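Local coordinates for protein DR hemagglutinin structural subunit (Escherichia coli, PDB 1UT1) that mediates adherence of uropathogenic Escherichia coli to the upper urinary tract as a fimbrial adhesin that binds the Dr blood group antigen, at residues Trp102-Asn106 and Gly107-Lys111. The protein carries 3 engineered substitutions. Residues are numbered along the deposited sequence; the frame is centred on the assembly and turned at random.
Sequences WTTDN and GVFYK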
loop_
_atom_site.group_PDB
_atom_site.type_symbol
_atom_site.label_atom_id
_atom_site.label_comp_id
_atom_site.label_asym_id
_atom_site.label_seq_id
_atom_site.Cartn_x
_atom_site.Cartn_y
_atom_site.Cartn_z
ATOM N N TRP A 102 25.669 12.194 -14.269
ATOM C CA TRP A 102 25.523 11.111 -13.307
ATOM C C TRP A 102 26.194 9.858 -13.855
ATOM O O TRP A 102 26.422 9.726 -15.084
ATOM C CB TRP A 102 24.026 10.796 -13.067
ATOM C CG TRP A 102 23.240 11.925 -12.478
ATOM C CD1 TRP A 102 23.063 13.154 -13.001
ATOM C CD2 TRP A 102 22.551 11.907 -11.213
ATOM N NE1 TRP A 102 22.319 13.940 -12.135
ATOM C CE2 TRP A 102 21.997 13.194 -11.027
ATOM C CE3 TRP A 102 22.411 10.948 -10.197
ATOM C CZ2 TRP A 102 21.216 13.526 -9.907
ATOM C CZ3 TRP A 102 21.659 11.272 -9.070
ATOM C CH2 TRP A 102 21.066 12.566 -8.934
ATOM N N THR A 103 26.470 8.919 -12.956
ATOM C CA THR A 103 27.103 7.685 -13.324
ATOM C C THR A 103 26.255 6.512 -12.832
ATOM O O THR A 103 25.642 6.589 -11.779
ATOM C CB THR A 103 28.504 7.611 -12.693
ATOM O OG1 THR A 103 29.318 8.647 -13.258
ATOM C CG2 THR A 103 29.169 6.239 -12.964
ATOM N N THR A 104 26.294 5.406 -13.566
ATOM C CA THR A 104 25.644 4.176 -13.140
ATOM C C THR A 104 26.707 3.175 -12.633
ATOM O O THR A 104 27.720 2.915 -13.315
ATOM C CB THR A 104 24.871 3.523 -14.318
ATOM O OG1 THR A 104 23.781 4.361 -14.699
ATOM C CG2 THR A 104 24.339 2.160 -13.924
ATOM N N ASP A 105 26.514 2.662 -11.420
ATOM C CA ASP A 105 27.436 1.684 -10.839
ATOM C C ASP A 105 26.647 0.629 -10.089
ATOM O O ASP A 105 26.159 0.896 -8.991
ATOM C CB ASP A 105 28.385 2.361 -9.846
ATOM C CG ASP A 105 29.613 1.512 -9.544
ATOM O OD1 ASP A 105 30.715 2.095 -9.423
ATOM O OD2 ASP A 105 29.499 0.267 -9.527
ATOM N N ASN A 106 26.473 -0.544 -10.699
ATOM C CA ASN A 106 25.846 -1.680 -10.018
ATOM C C ASN A 106 24.514 -1.345 -9.303
ATOM O O ASN A 106 24.368 -1.596 -8.110
ATOM C CB ASN A 106 26.830 -2.249 -8.988
ATOM C CG ASN A 106 26.513 -3.689 -8.608
ATOM O OD1 ASN A 106 26.310 -4.541 -9.474
ATOM N ND2 ASN A 106 26.453 -3.961 -7.301
ATOM N N GLY A 107 23.569 -0.749 -10.014
ATOM C CA GLY A 107 22.246 -0.470 -9.431
ATOM C C GLY A 107 22.138 0.916 -8.789
ATOM O O GLY A 107 21.045 1.343 -8.421
ATOM N N VAL A 108 23.268 1.615 -8.669
ATOM C CA VAL A 108 23.267 2.953 -8.103
ATOM C C VAL A 108 23.447 3.991 -9.206
ATOM O O VAL A 108 24.332 3.862 -10.075
ATOM C CB VAL A 108 24.387 3.122 -7.026
ATOM C CG1 VAL A 108 24.352 4.561 -6.426
ATOM C CG2 VAL A 108 24.231 2.023 -5.910
ATOM N N PHE A 109 22.594 5.009 -9.193
ATOM C CA PHE A 109 22.684 6.103 -10.147
ATOM C C PHE A 109 23.074 7.320 -9.316
ATOM O O PHE A 109 22.291 7.785 -8.482
ATOM C CB PHE A 109 21.309 6.280 -10.828
ATOM C CG PHE A 109 21.296 7.292 -11.948
ATOM C CD1 PHE A 109 21.883 6.990 -13.195
ATOM C CD2 PHE A 109 20.657 8.546 -11.776
ATOM C CE1 PHE A 109 21.856 7.950 -14.250
ATOM C CE2 PHE A 109 20.628 9.481 -12.814
ATOM C CZ PHE A 109 21.165 9.147 -14.069
ATOM N N TYR A 110 24.341 7.727 -9.412
ATOM C CA TYR A 110 24.863 8.773 -8.519
ATOM C C TYR A 110 25.373 9.976 -9.284
ATOM O O TYR A 110 25.812 9.845 -10.432
ATOM C CB TYR A 110 25.959 8.224 -7.585
ATOM C CG TYR A 110 27.277 7.879 -8.295
ATOM C CD1 TYR A 110 27.566 6.561 -8.665
ATOM C CD2 TYR A 110 28.271 8.846 -8.480
ATOM C CE1 TYR A 110 28.794 6.230 -9.268
ATOM C CE2 TYR A 110 29.487 8.524 -9.103
ATOM C CZ TYR A 110 29.752 7.207 -9.449
ATOM O OH TYR A 110 30.943 6.877 -10.064
ATOM N N LYS A 111 25.319 11.142 -8.649
ATOM C CA LYS A 111 25.695 12.387 -9.293
ATOM C C LYS A 111 27.215 12.537 -9.283
ATOM O O LYS A 111 27.882 12.120 -8.327
ATOM C CB LYS A 111 25.018 13.579 -8.589
ATOM C CG LYS A 111 25.125 14.885 -9.378
ATOM C CD LYS A 111 24.321 16.000 -8.713
ATOM C CE LYS A 111 24.159 17.205 -9.636
ATOM N NZ LYS A 111 25.473 17.737 -10.081
HETATM O O HOH W 1 31.688 9.163 -11.709
HETATM O O HOH W 2 31.624 4.107 -10.580
#
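Trp-102 lies between two side chains of the returning strand, Lys-111 on one face of its indole and Phe-109 on the other. The methylene CB of Lys-111 sits 3.8 Å from the centroid of the six-membered ring of Trp-102, 4° off the normal, a CH-pi contact; an extended aliphatic stem suits this place because it can cross the indole while carrying its ammonium beyond it. On the other face the Phe-109 ring is nearly parallel to the indole but slid aside, its CE2 near the rim, and Trp-102 CB packs over the face of that phenyl. The indole N-H of Trp-102 is hydrogen-bonded to Ser-100 OG.

Thr-103 N donates to Tyr-110 O at 2.8 Å and Tyr-110 N to Thr-103 O at 2.9 Å. Thr-103 CB makes a CH-pi contact over the phenol, 3.8 Å from the Tyr-110 ring centroid. The Tyr-110 ring reaches this partner because chi1, 70°, sets CG between its backbone N and carbonyl carbon, and Trp-146 stacks on it. Beta-branched threonine offers the ring a carbon and keeps a hydroxyl for polar partners: OG1 is hydrogen-bonded to Asn-112 ND2 and shares a water with Tyr-110 OH.

Strands 102-105 and 108-111 form a beta hairpin with a two-residue loop, and strand 108-111 also pairs with strand 64-69. Thr-104, on the same side of the hairpin as Trp-102 and Phe-109, is small enough to bring OG1 to the edge of the Phe-109 ring, 3.6 Å from CD1.

Asp-105 N donates to Val-108 O in the plane of that carbonyl, whereas Val-108 N reaches Asp-105 O from well above the plane of the Asp-105 carbonyl. A second water links Asp-105 OD1 to Tyr-110 OH. Asn-106 and Gly-107 are central in the type I' turn; both have positive phi, which asparagine tolerates, and at Gly-107 a CB would strike Asn-106 O.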